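Local coordinates for protein aryl acylamidase (bacterium CSBL00001, PDB 4YJ6) that probably hydrolyses the amide bond of aryl acylamides, as a member of the amidase signature family of hydrolases, at residues A[281-284]-A[285-288]; A[378-381]-A[382-386]; A[30-33]-A[34-37]; A[64-68]-A[69-73]. All blocks are in the same frame, centred on the assembly; numbering follows the deposited sequence.

From the N terminus the chain passes contact 3, contact 4, contact 1 and contact 2. The four lie in series, with no nesting or crossing, and each closes no more than a helical turn or a helix end. Contact 3 lies within helix 27-45, which packs on helix 53-69, and contact 4 ends that second helix about 21 Å away, centre to centre. Contact 1 begins helix 284-299 after strand 270-273, and contact 2 lies within helix 368-389, which precedes strand 394-398, beside 270-273 in the eight-stranded mixed sheet. Their centres are about 24 Å apart. Contact 4 and contact 1, about 52 Å apart between centres, lie on opposite sides of the chain's centre.

Contact 1 of 4, residues A[281-284]-A[285-288]; sequences PVQQ and EIQD
Q287 reaches back from the first turn of helix 284-299 to V282, at a helix N terminus with Q283 in the N-cap position. Its CG stands anti to its own carbonyl carbon (chi1 -60°), and the extended chain beyond carries the amide past the helix start, where NE2 gives a nearly straight hydrogen bond to V282 O of 2.9 Å. That oxygen lies in the plane of the Q287 amide, whereas NE2 is tilted from the plane of the V282 carbonyl. N420 ND2 also bonds to V282 O. The aliphatic part of Q287 is used as well: CG rests 3.6 Å from V282 CG1, and the same methyl touches I286 CG2, the valine and isoleucine side chains crossing at about a right angle. The side chain of the N-cap residue Q283 is extended and leads off to the M403 backbone, whose N donates to OE1. On the exposed side, Q284 bends at chi2 (63°) to bring its amide round to D288, one turn along the helix. The two planes stand 42° apart, and Q284 NE2 keeps the oxygen in its own amide plane but meets D288 OD1 from above the carboxylate, at 2.9 Å.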
ATOM      1  N   PRO A 281      -0.080 -20.769  -7.599  1.00 13.65           N
ATOM      2  CA  PRO A 281      -0.345 -21.725  -6.516  1.00 15.44           C
ATOM      3  C   PRO A 281      -0.815 -20.971  -5.283  1.00 16.09           C
ATOM      4  O   PRO A 281      -0.115 -20.058  -4.865  1.00 16.15           O
ATOM      5  CB  PRO A 281       1.010 -22.380  -6.299  1.00 16.87           C
ATOM      6  CG  PRO A 281       2.023 -21.267  -6.638  1.00 17.00           C
ATOM      7  CD  PRO A 281       1.356 -20.527  -7.804  1.00 16.12           C
ATOM      8  N   VAL A 282      -1.990 -21.294  -4.750  1.00 14.60           N
ATOM      9  CA  VAL A 282      -2.541 -20.524  -3.638  1.00 15.15           C
ATOM     10  C   VAL A 282      -2.862 -21.457  -2.497  1.00 14.73           C
ATOM     11  O   VAL A 282      -3.491 -22.503  -2.715  1.00 15.21           O
ATOM     12  CB  VAL A 282      -3.839 -19.799  -4.064  1.00 16.46           C
ATOM     13  CG1 VAL A 282      -4.481 -19.053  -2.882  1.00 14.14           C
ATOM     14  CG2 VAL A 282      -3.497 -18.841  -5.220  1.00 13.41           C
ATOM     15  N   GLN A 283      -2.455 -21.095  -1.289  1.00 15.33           N
ATOM     16  CA  GLN A 283      -2.735 -21.964  -0.127  1.00 17.34           C
ATOM     17  C   GLN A 283      -4.236 -22.280  -0.044  1.00 18.64           C
ATOM     18  O   GLN A 283      -5.113 -21.402  -0.132  1.00 15.01           O
ATOM     19  CB  GLN A 283      -2.196 -21.322   1.173  1.00 16.43           C
ATOM     20  CG  GLN A 283      -0.690 -21.253   1.176  1.00 20.97           C
ATOM     21  CD  GLN A 283      -0.116 -20.575   2.408  1.00 23.97           C
ATOM     22  OE1 GLN A 283      -0.822 -19.842   3.139  1.00 22.19           O
ATOM     23  NE2 GLN A 283       1.170 -20.814   2.649  1.00 25.79           N
ATOM     24  N   GLN A 284      -4.561 -23.559   0.125  1.00 16.99           N
ATOM     25  CA  GLN A 284      -5.946 -23.956   0.057  1.00 17.18           C
ATOM     26  C   GLN A 284      -6.838 -23.206   1.053  1.00 16.90           C
ATOM     27  O   GLN A 284      -7.975 -22.877   0.740  1.00 15.19           O
ATOM     28  CB  GLN A 284      -6.056 -25.482   0.305  1.00 18.57           C
ATOM     29  CG  GLN A 284      -7.437 -25.983   0.100  1.00 22.14           C
ATOM     30  CD  GLN A 284      -7.895 -25.808  -1.336  1.00 27.77           C
ATOM     31  OE1 GLN A 284      -7.222 -26.260  -2.282  1.00 33.31           O
ATOM     32  NE2 GLN A 284      -9.045 -25.174  -1.515  1.00 28.02           N
ATOM     33  N   GLU A 285      -6.335 -22.950   2.262  1.00 16.52           N
ATOM     34  CA  GLU A 285      -7.141 -22.258   3.266  1.00 18.18           C
ATOM     35  C   GLU A 285      -7.556 -20.841   2.806  1.00 17.42           C
ATOM     36  O   GLU A 285      -8.634 -20.343   3.146  1.00 15.33           O
ATOM     37  CB  GLU A 285      -6.391 -22.142   4.604  1.00 19.94           C
ATOM     38  CG  GLU A 285      -6.060 -23.489   5.234  1.00 23.73           C
ATOM     39  CD  GLU A 285      -4.785 -24.149   4.684  1.00 27.35           C
ATOM     40  OE1 GLU A 285      -4.029 -23.563   3.847  1.00 24.54           O
ATOM     41  OE2 GLU A 285      -4.525 -25.299   5.116  1.00 35.77           O
ATOM     42  N   ILE A 286      -6.670 -20.220   2.058  1.00 16.64           N
ATOM     43  CA  ILE A 286      -6.948 -18.886   1.503  1.00 14.17           C
ATOM     44  C   ILE A 286      -8.000 -19.014   0.400  1.00 14.27           C
ATOM     45  O   ILE A 286      -8.999 -18.290   0.393  1.00 14.14           O
ATOM     46  CB  ILE A 286      -5.683 -18.255   0.958  1.00 16.65           C
ATOM     47  CG1 ILE A 286      -4.785 -17.809   2.127  1.00 16.06           C
ATOM     48  CG2 ILE A 286      -6.040 -17.017   0.038  1.00 13.91           C
ATOM     49  CD1 ILE A 286      -3.413 -17.283   1.670  1.00 15.98           C
ATOM     50  N   GLN A 287      -7.831 -19.994  -0.490  1.00 14.53           N
ATOM     51  CA  GLN A 287      -8.866 -20.234  -1.501  1.00 15.22           C
ATOM     52  C   GLN A 287     -10.242 -20.429  -0.861  1.00 17.46           C
ATOM     53  O   GLN A 287     -11.242 -19.846  -1.294  1.00 16.23           O
ATOM     54  CB  GLN A 287      -8.537 -21.444  -2.358  1.00 14.10           C
ATOM     55  CG  GLN A 287      -7.245 -21.335  -3.115  1.00 16.11           C
ATOM     56  CD  GLN A 287      -7.107 -22.431  -4.175  1.00 18.22           C
ATOM     57  OE1 GLN A 287      -8.061 -22.732  -4.900  1.00 20.20           O
ATOM     58  NE2 GLN A 287      -5.922 -23.040  -4.245  1.00 19.36           N
ATOM     59  N   ASP A 288     -10.313 -21.269   0.164  1.00 16.75           N
ATOM     60  CA  ASP A 288     -11.597 -21.511   0.797  1.00 17.88           C
ATOM     61  C   ASP A 288     -12.206 -20.275   1.432  1.00 17.26           C
ATOM     62  O   ASP A 288     -13.434 -20.062   1.377  1.00 17.64           O
ATOM     63  CB  ASP A 288     -11.470 -22.604   1.882  1.00 19.90           C
ATOM     64  CG  ASP A 288     -11.116 -23.966   1.306  1.00 26.42           C
ATOM     65  OD1 ASP A 288     -11.233 -24.165   0.070  1.00 23.07           O
ATOM     66  OD2 ASP A 288     -10.713 -24.834   2.118  1.00 25.95           O
TER

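Contact 2 of 4, residues A[378-381]-A[382-386]; sequences RTTV and FDCMN
The F382 ring has T379 O at its edge, near the ring plane and 4.0 Å from CD2, while N386 OD1 stands 3.3 Å above one ring face, over its centre. Both neighbours come from one alpha-helix, 368-389, so the ring lies along the helix flank between a carbonyl of the preceding turn and an amide of the following one. With CG anti to the F382 nitrogen (chi1 169°), the ring swings out beside its own carbonyl carbon. A second flat group, the D383 carboxylate, lies side by side with the T379 side chain, and D383 OD2 comes within 4.0 Å of the methyl CG2. T379 OG1 turns instead to the carbonyl of Q375. Regular backbone bonds hold the turn, among them F382 N to R378 O at 2.9 Å and D383 N to T379 O at 2.8 Å. Other faces of the helix serve the tertiary fold: V381 and M385, a selenomethionine, pack on helix 434-439, and R378 NE donates to the F438 carbonyl of that helix, while its guanidinium makes a cation-pi contact with Y221. On the M385 side of the turn, its CG passes 3.6 Å from V381 O, the same oxygen that accepts the bond from M385 N.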
ATOM      1  N   ARG A 378       3.051  -7.791 -20.602  1.00 11.12           N
ATOM      2  CA  ARG A 378       2.217  -6.847 -19.894  1.00  9.70           C
ATOM      3  C   ARG A 378       0.924  -6.571 -20.665  1.00 10.42           C
ATOM      4  O   ARG A 378      -0.159  -6.518 -20.080  1.00 10.24           O
ATOM      5  CB  ARG A 378       3.010  -5.530 -19.678  1.00 13.20           C
ATOM      6  CG  ARG A 378       2.252  -4.513 -18.840  1.00 12.57           C
ATOM      7  CD  ARG A 378       3.070  -3.250 -18.710  1.00 14.30           C
ATOM      8  NE  ARG A 378       2.388  -2.272 -17.862  1.00 11.69           N
ATOM      9  CZ  ARG A 378       2.894  -1.085 -17.585  1.00 16.48           C
ATOM     10  NH1 ARG A 378       4.101  -0.779 -18.042  1.00 14.83           N
ATOM     11  NH2 ARG A 378       2.218  -0.237 -16.816  1.00 14.32           N
ATOM     12  N   THR A 379       1.054  -6.396 -21.972  1.00 10.73           N
ATOM     13  CA  THR A 379      -0.105  -6.132 -22.833  1.00 11.07           C
ATOM     14  C   THR A 379      -1.089  -7.297 -22.738  1.00 12.10           C
ATOM     15  O   THR A 379      -2.282  -7.120 -22.608  1.00 10.68           O
ATOM     16  CB  THR A 379       0.327  -5.971 -24.307  1.00 14.78           C
ATOM     17  OG1 THR A 379       1.205  -4.840 -24.441  1.00 11.45           O
ATOM     18  CG2 THR A 379      -0.913  -5.793 -25.208  1.00 13.37           C
ATOM     19  N   THR A 380      -0.554  -8.509 -22.771  1.00 11.09           N
ATOM     20  CA  THR A 380      -1.374  -9.713 -22.711  1.00 11.66           C
ATOM     21  C   THR A 380      -2.165  -9.768 -21.402  1.00 11.14           C
ATOM     22  O   THR A 380      -3.368 -10.085 -21.386  1.00 13.03           O
ATOM     23  CB  THR A 380      -0.490 -10.956 -22.872  1.00 13.46           C
ATOM     24  OG1 THR A 380       0.185 -10.868 -24.140  1.00 15.28           O
ATOM     25  CG2 THR A 380      -1.365 -12.234 -22.883  1.00 13.19           C
ATOM     26  N   VAL A 381      -1.488  -9.457 -20.295  1.00 11.24           N
ATOM     27  CA  VAL A 381      -2.177  -9.448 -19.008  1.00 12.59           C
ATOM     28  C   VAL A 381      -3.252  -8.378 -18.950  1.00 11.25           C
ATOM     29  O   VAL A 381      -4.346  -8.631 -18.470  1.00 11.94           O
ATOM     30  CB  VAL A 381      -1.185  -9.270 -17.866  1.00 12.02           C
ATOM     31  CG1 VAL A 381      -1.914  -8.995 -16.502  1.00 12.13           C
ATOM     32  CG2 VAL A 381      -0.306 -10.533 -17.837  1.00 13.59           C
ATOM     33  N   PHE A 382      -2.909  -7.172 -19.408  1.00 10.53           N
ATOM     34  CA  PHE A 382      -3.867  -6.087 -19.545  1.00 11.93           C
ATOM     35  C   PHE A 382      -5.085  -6.559 -20.332  1.00 11.01           C
ATOM     36  O   PHE A 382      -6.209  -6.339 -19.896  1.00 11.21           O
ATOM     37  CB  PHE A 382      -3.112  -4.933 -20.222  1.00 11.01           C
ATOM     38  CG  PHE A 382      -3.957  -3.783 -20.710  1.00 11.18           C
ATOM     39  CD1 PHE A 382      -4.558  -2.896 -19.829  1.00 11.32           C
ATOM     40  CD2 PHE A 382      -4.019  -3.504 -22.076  1.00 10.83           C
ATOM     41  CE1 PHE A 382      -5.264  -1.759 -20.319  1.00 10.91           C
ATOM     42  CE2 PHE A 382      -4.705  -2.366 -22.573  1.00 12.35           C
ATOM     43  CZ  PHE A 382      -5.326  -1.490 -21.682  1.00 11.93           C
ATOM     44  N   ASP A 383      -4.876  -7.239 -21.462  1.00 10.18           N
ATOM     45  CA  ASP A 383      -6.019  -7.611 -22.292  1.00 12.59           C
ATOM     46  C   ASP A 383      -6.813  -8.746 -21.622  1.00 12.64           C
ATOM     47  O   ASP A 383      -8.030  -8.838 -21.800  1.00 12.66           O
ATOM     48  CB  ASP A 383      -5.558  -8.027 -23.699  1.00 12.75           C
ATOM     49  CG  ASP A 383      -5.427  -6.843 -24.642  1.00 16.44           C
ATOM     50  OD1 ASP A 383      -6.025  -5.788 -24.357  1.00 15.50           O
ATOM     51  OD2 ASP A 383      -4.722  -6.977 -25.647  1.00 15.28           O
ATOM     52  N   CYS A 384      -6.151  -9.573 -20.808  1.00 11.66           N
ATOM     53  CA  CYS A 384      -6.883 -10.629 -20.088  1.00 12.51           C
ATOM     54  C   CYS A 384      -7.781  -9.986 -19.048  1.00 13.92           C
ATOM     55  O   CYS A 384      -8.916 -10.379 -18.866  1.00 13.58           O
ATOM     56  CB  CYS A 384      -5.939 -11.614 -19.408  1.00 11.37           C
ATOM     57  SG  CYS A 384      -5.062 -12.722 -20.587  1.00 15.13           S
HETATM   58  N   MSE A 385      -7.278  -8.954 -18.378  1.00 11.03           N
HETATM   59  CA  MSE A 385      -8.136  -8.215 -17.446  1.00 13.44           C
HETATM   60  C   MSE A 385      -9.299  -7.572 -18.183  1.00 12.05           C
HETATM   61  O   MSE A 385     -10.456  -7.628 -17.731  1.00 13.61           O
HETATM   62  CB  MSE A 385      -7.350  -7.097 -16.782  1.00 14.76           C
HETATM   63  CG  MSE A 385      -6.463  -7.588 -15.748  1.00 19.03           C
HETATM   64 SE   MSE A 385      -7.554  -8.133 -14.193  1.00 35.94          SE
HETATM   65  CE  MSE A 385      -5.991  -8.701 -13.153  1.00 19.13           C
ATOM     66  N   ASN A 386      -8.999  -6.949 -19.314  1.00 12.03           N
ATOM     67  CA  ASN A 386     -10.032  -6.266 -20.076  1.00 12.39           C
ATOM     68  C   ASN A 386     -11.125  -7.256 -20.527  1.00 13.11           C
ATOM     69  O   ASN A 386     -12.289  -6.893 -20.611  1.00 12.32           O
ATOM     70  CB  ASN A 386      -9.442  -5.590 -21.320  1.00 14.84           C
ATOM     71  CG  ASN A 386      -8.690  -4.293 -20.985  1.00 15.27           C
ATOM     72  OD1 ASN A 386      -7.708  -3.925 -21.659  1.00 19.64           O
ATOM     73  ND2 ASN A 386      -9.112  -3.644 -19.950  1.00 11.05           N
TER

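Contact 3 of 4, residues A[30-33]-A[34-37]; sequences VVES and TIDL
V30 O accepts two hydrogen bonds from a single residue, T34: one from the hydroxyl OG1 at 2.8 Å and one from the backbone N at 3.0 Å. The donors arrive from opposite faces of the carbonyl plane, OG1 tilted 33° from it. The hydroxyl can fold back on its own helix, 27-45, because OG1 stands anti to the T34 carbonyl carbon (chi1 -61°), and so this buried polar group is satisfied within one turn. S33 OG follows the same pattern one residue earlier, bonding to E29 O. A valine in place of T34 would probably leave V30 O with one bond fewer and set a methyl against a carbonyl oxygen. At the outer side of the helix, a water bridges two acids, 2.8 Å from E32 OE1 and 3.0 Å from D36 OD1. E32 OE2 is engaged by R57 of helix 53-69 in a salt bridge. On the side facing that helix, V31 CG1 meets I35 CD1 at 3.6 Å, the two chains side by side. E32 OE1 and D36 OD1 remain 5.7 Å apart, and the water between them, with the positive charge of R57, probably eases their mutual repulsion.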
ATOM      1  N   VAL A  30      -4.103  15.896  19.924  1.00 13.21           N
ATOM      2  CA  VAL A  30      -4.027  14.777  18.978  1.00 13.80           C
ATOM      3  C   VAL A  30      -2.562  14.397  18.770  1.00 13.93           C
ATOM      4  O   VAL A  30      -2.203  13.227  18.791  1.00 14.55           O
ATOM      5  CB  VAL A  30      -4.643  15.130  17.622  1.00 12.94           C
ATOM      6  CG1 VAL A  30      -4.380  13.950  16.658  1.00 14.53           C
ATOM      7  CG2 VAL A  30      -6.158  15.382  17.766  1.00 14.74           C
ATOM      8  N   VAL A  31      -1.696  15.387  18.568  1.00 13.10           N
ATOM      9  CA  VAL A  31      -0.280  15.069  18.306  1.00 12.63           C
ATOM     10  C   VAL A  31       0.364  14.412  19.533  1.00 15.08           C
ATOM     11  O   VAL A  31       1.031  13.388  19.409  1.00 14.93           O
ATOM     12  CB  VAL A  31       0.484  16.322  17.915  1.00 11.61           C
ATOM     13  CG1 VAL A  31       1.990  16.098  17.921  1.00 11.94           C
ATOM     14  CG2 VAL A  31      -0.030  16.819  16.538  1.00 14.48           C
ATOM     15  N   GLU A  32       0.181  14.988  20.729  1.00 14.47           N
ATOM     16  CA  GLU A  32       0.883  14.425  21.899  1.00 14.35           C
ATOM     17  C   GLU A  32       0.371  13.028  22.225  1.00 16.79           C
ATOM     18  O   GLU A  32       1.133  12.151  22.597  1.00 16.06           O
ATOM     19  CB  GLU A  32       0.733  15.337  23.129  1.00 16.78           C
ATOM     20  CG  GLU A  32       1.258  16.751  22.931  1.00 17.54           C
ATOM     21  CD  GLU A  32       2.775  16.838  22.646  1.00 17.67           C
ATOM     22  OE1 GLU A  32       3.529  15.855  22.860  1.00 17.48           O
ATOM     23  OE2 GLU A  32       3.204  17.945  22.210  1.00 18.73           O
ATOM     24  N   SER A  33      -0.930  12.814  22.065  1.00 15.25           N
ATOM     25  CA  SER A  33      -1.516  11.507  22.342  1.00 16.50           C
ATOM     26  C   SER A  33      -1.090  10.472  21.306  1.00 16.92           C
ATOM     27  O   SER A  33      -0.954   9.291  21.635  1.00 16.91           O
ATOM     28  CB  SER A  33      -3.034  11.595  22.376  1.00 17.75           C
ATOM     29  OG  SER A  33      -3.472  12.403  23.460  1.00 26.75           O
ATOM     30  N   THR A  34      -0.881  10.907  20.069  1.00 15.36           N
ATOM     31  CA  THR A  34      -0.419   9.981  19.026  1.00 15.27           C
ATOM     32  C   THR A  34       1.041   9.632  19.303  1.00 15.55           C
ATOM     33  O   THR A  34       1.467   8.498  19.150  1.00 14.75           O
ATOM     34  CB  THR A  34      -0.562  10.581  17.612  1.00 13.44           C
ATOM     35  OG1 THR A  34      -1.946  10.850  17.367  1.00 15.27           O
ATOM     36  CG2 THR A  34      -0.075   9.580  16.532  1.00 14.62           C
ATOM     37  N   ILE A  35       1.804  10.623  19.740  1.00 14.99           N
ATOM     38  CA  ILE A  35       3.203  10.408  20.070  1.00 13.66           C
ATOM     39  C   ILE A  35       3.274   9.379  21.203  1.00 15.48           C
ATOM     40  O   ILE A  35       4.096   8.470  21.175  1.00 15.05           O
ATOM     41  CB  ILE A  35       3.884  11.739  20.468  1.00 14.55           C
ATOM     42  CG1 ILE A  35       4.140  12.584  19.218  1.00 13.40           C
ATOM     43  CG2 ILE A  35       5.223  11.503  21.211  1.00 15.16           C
ATOM     44  CD1 ILE A  35       4.572  14.080  19.515  1.00 15.24           C
ATOM     45  N   ASP A  36       2.396   9.519  22.184  1.00 15.59           N
ATOM     46  CA  ASP A  36       2.388   8.583  23.297  1.00 18.31           C
ATOM     47  C   ASP A  36       2.176   7.158  22.786  1.00 19.50           C
ATOM     48  O   ASP A  36       2.861   6.221  23.234  1.00 18.51           O
ATOM     49  CB  ASP A  36       1.281   8.907  24.293  1.00 20.41           C
ATOM     50  CG  ASP A  36       1.533  10.185  25.075  1.00 22.18           C
ATOM     51  OD1 ASP A  36       2.699  10.641  25.129  1.00 22.33           O
ATOM     52  OD2 ASP A  36       0.535  10.712  25.629  1.00 24.40           O
ATOM     53  N   LEU A  37       1.230   6.990  21.854  1.00 17.86           N
ATOM     54  CA  LEU A  37       0.949   5.656  21.295  1.00 17.03           C
ATOM     55  C   LEU A  37       2.152   5.110  20.521  1.00 16.16           C
ATOM     56  O   LEU A  37       2.463   3.930  20.619  1.00 17.49           O
ATOM     57  CB  LEU A  37      -0.281   5.689  20.366  1.00 15.37           C
ATOM     58  CG  LEU A  37      -1.617   5.869  21.063  1.00 17.39           C
ATOM     59  CD1 LEU A  37      -2.714   6.051  20.037  1.00 18.33           C
ATOM     60  CD2 LEU A  37      -1.935   4.654  21.957  1.00 19.57           C
TER
HETATM   61  O   HOH W   1       3.539  13.328  24.096  1.00 19.47           O

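Contact 4 of 4, residues A[64-68]-A[69-73]; sequences ERRIM and QGEPV
The contact of R65 and R66 with E71 and P72 is a surface C-cap: a Schellman motif that ends helix 53-69 and turns the chain into the loop before strand 80-84. Its defining bonds run back into the last turn, from E71 N to R66 O at 2.9 Å and, weakly, from G70 N to I67 O at 3.3 Å. Between them G70 takes a positive phi of 69°, a backbone shape that glycine, lacking CB, adopts with little strain.

Side chains fasten the turn from outside. R65 leaves the helix with CG anti to its nitrogen (chi1 -171°), bends at chi3, and grips the E71 carboxylate end-on, NH1 to OE2 and NH2 to OE1, each at 3.0 Å. The groups are far from coplanar, their planes 52° apart. OE2 lies in the guanidinium plane yet is met from above the carboxylate, while OE1 is approached on its syn side. With an alanine in place of E71, R65 would probably lose this two-pronged salt bridge, leaving its guanidinium free to turn and the loop held less firmly. The R66 side chain crosses that of E71 at about a right angle, its CG 3.5 Å from E71 OE1, and carries its guanidinium on to P72; NH1 also forms a salt bridge with D124, from the loop before strand 126-131. I67 CG1 and V73 CG1 add an apolar touch at 4.0 Å. At the far end, R66 NH1 donates to P72 O at 3.1 Å, in the carbonyl plane and on a lone pair, with that oxygen also in the plane of the guanidinium.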
ATOM      1  N   GLU A  64      -4.430  24.897  15.492  1.00 13.75           N
ATOM      2  CA  GLU A  64      -5.234  25.248  16.657  1.00 13.57           C
ATOM      3  C   GLU A  64      -5.590  26.732  16.601  1.00 14.07           C
ATOM      4  O   GLU A  64      -6.749  27.104  16.863  1.00 13.59           O
ATOM      5  CB  GLU A  64      -4.479  24.928  17.934  1.00 14.37           C
ATOM      6  CG  GLU A  64      -5.227  25.396  19.207  1.00 16.10           C
ATOM      7  CD  GLU A  64      -4.381  25.242  20.449  1.00 22.00           C
ATOM      8  OE1 GLU A  64      -4.604  24.282  21.217  1.00 22.72           O
ATOM      9  OE2 GLU A  64      -3.479  26.093  20.661  1.00 25.52           O
ATOM     10  N   ARG A  65      -4.618  27.575  16.238  1.00 12.47           N
ATOM     11  CA  ARG A  65      -4.915  29.010  16.164  1.00 15.51           C
ATOM     12  C   ARG A  65      -5.986  29.301  15.113  1.00 16.05           C
ATOM     13  O   ARG A  65      -6.914  30.058  15.365  1.00 16.49           O
ATOM     14  CB  ARG A  65      -3.656  29.819  15.886  1.00 12.93           C
ATOM     15  CG  ARG A  65      -3.901  31.338  16.027  1.00 17.70           C
ATOM     16  CD  ARG A  65      -2.807  32.196  15.301  1.00 16.82           C
ATOM     17  NE  ARG A  65      -2.778  31.906  13.871  1.00 14.84           N
ATOM     18  CZ  ARG A  65      -3.681  32.338  12.994  1.00 17.45           C
ATOM     19  NH1 ARG A  65      -4.667  33.126  13.376  1.00 17.95           N
ATOM     20  NH2 ARG A  65      -3.603  31.986  11.723  1.00 17.00           N
ATOM     21  N   ARG A  66      -5.886  28.689  13.933  1.00 12.85           N
ATOM     22  CA  ARG A  66      -6.885  28.897  12.905  1.00 14.51           C
ATOM     23  C   ARG A  66      -8.273  28.426  13.357  1.00 15.92           C
ATOM     24  O   ARG A  66      -9.267  29.103  13.102  1.00 16.87           O
ATOM     25  CB  ARG A  66      -6.498  28.191  11.611  1.00 12.51           C
ATOM     26  CG  ARG A  66      -5.345  28.908  10.890  1.00 14.49           C
ATOM     27  CD  ARG A  66      -5.104  28.274   9.524  1.00 18.20           C
ATOM     28  NE  ARG A  66      -4.240  27.100   9.620  1.00 15.15           N
ATOM     29  CZ  ARG A  66      -4.476  25.915   9.057  1.00 17.37           C
ATOM     30  NH1 ARG A  66      -5.599  25.675   8.357  1.00 16.23           N
ATOM     31  NH2 ARG A  66      -3.562  24.958   9.202  1.00 16.27           N
ATOM     32  N   ILE A  67      -8.340  27.272  14.023  1.00 14.18           N
ATOM     33  CA  ILE A  67      -9.626  26.771  14.522  1.00 15.91           C
ATOM     34  C   ILE A  67     -10.227  27.752  15.531  1.00 19.77           C
ATOM     35  O   ILE A  67     -11.431  28.044  15.503  1.00 20.29           O
ATOM     36  CB  ILE A  67      -9.434  25.396  15.203  1.00 16.21           C
ATOM     37  CG1 ILE A  67      -9.163  24.348  14.120  1.00 14.41           C
ATOM     38  CG2 ILE A  67     -10.658  25.028  16.086  1.00 18.80           C
ATOM     39  CD1 ILE A  67      -8.810  22.973  14.699  1.00 17.77           C
HETATM   40  N   MSE A  68      -9.393  28.254  16.430  1.00 16.32           N
HETATM   41  CA  MSE A  68      -9.899  29.149  17.476  1.00 18.23           C
HETATM   42  C   MSE A  68     -10.355  30.485  16.891  1.00 23.77           C
HETATM   43  O   MSE A  68     -11.324  31.070  17.381  1.00 22.78           O
HETATM   44  CB  MSE A  68      -8.850  29.350  18.576  1.00 23.72           C
HETATM   45  CG  MSE A  68      -8.634  28.041  19.364  1.00 28.92           C
HETATM   46 SE   MSE A  68     -10.282  27.013  19.789  0.25 30.51          SE
HETATM   47  CE  MSE A  68     -10.619  27.856  21.507  1.00 39.40           C
ATOM     48  N   GLN A  69      -9.712  30.927  15.810  1.00 20.28           N
ATOM     49  CA  GLN A  69     -10.063  32.203  15.180  1.00 21.59           C
ATOM     50  C   GLN A  69     -11.070  32.060  14.062  1.00 20.89           C
ATOM     51  O   GLN A  69     -11.446  33.053  13.436  1.00 23.11           O
ATOM     52  CB  GLN A  69      -8.805  32.905  14.658  1.00 21.23           C
ATOM     53  CG  GLN A  69      -7.763  33.081  15.731  1.00 27.10           C
ATOM     54  CD  GLN A  69      -8.220  34.045  16.791  1.00 33.66           C
ATOM     55  OE1 GLN A  69      -8.589  35.176  16.476  1.00 36.91           O
ATOM     56  NE2 GLN A  69      -8.227  33.600  18.055  1.00 36.36           N
ATOM     57  N   GLY A  70     -11.512  30.831  13.789  1.00 19.19           N
ATOM     58  CA  GLY A  70     -12.497  30.592  12.748  1.00 20.59           C
ATOM     59  C   GLY A  70     -12.009  30.809  11.332  1.00 21.36           C
ATOM     60  O   GLY A  70     -12.791  31.126  10.445  1.00 23.11           O
ATOM     61  N   GLU A  71     -10.706  30.643  11.116  1.00 17.31           N
ATOM     62  CA  GLU A  71     -10.109  30.685   9.779  1.00 16.32           C
ATOM     63  C   GLU A  71     -10.230  29.338   9.057  1.00 17.18           C
ATOM     64  O   GLU A  71     -10.504  28.310   9.690  1.00 17.31           O
ATOM     65  CB  GLU A  71      -8.639  31.090   9.905  1.00 18.04           C
ATOM     66  CG  GLU A  71      -8.508  32.501  10.502  1.00 18.24           C
ATOM     67  CD  GLU A  71      -7.062  32.903  10.762  1.00 21.80           C
ATOM     68  OE1 GLU A  71      -6.153  32.240  10.250  1.00 19.60           O
ATOM     69  OE2 GLU A  71      -6.838  33.893  11.482  1.00 24.76           O
ATOM     70  N   PRO A  72     -10.064  29.335   7.736  1.00 17.18           N
ATOM     71  CA  PRO A  72     -10.326  28.088   6.992  1.00 19.05           C
ATOM     72  C   PRO A  72      -9.371  26.973   7.362  1.00 18.64           C
ATOM     73  O   PRO A  72      -8.167  27.193   7.574  1.00 15.67           O
ATOM     74  CB  PRO A  72     -10.140  28.501   5.524  1.00 20.48           C
ATOM     75  CG  PRO A  72     -10.456  29.986   5.533  1.00 21.27           C
ATOM     76  CD  PRO A  72      -9.850  30.475   6.822  1.00 22.86           C
ATOM     77  N   VAL A  73      -9.931  25.772   7.480  1.00 16.24           N
ATOM     78  CA  VAL A  73      -9.113  24.604   7.763  1.00 16.19           C
ATOM     79  C   VAL A  73      -9.506  23.498   6.774  1.00 15.34           C
ATOM     80  O   VAL A  73     -10.566  23.545   6.143  1.00 16.47           O
ATOM     81  CB  VAL A  73      -9.244  24.106   9.228  1.00 16.55           C
ATOM     82  CG1 VAL A  73      -8.779  25.217  10.221  1.00 14.45           C
ATOM     83  CG2 VAL A  73     -10.665  23.671   9.547  1.00 16.93           C
TER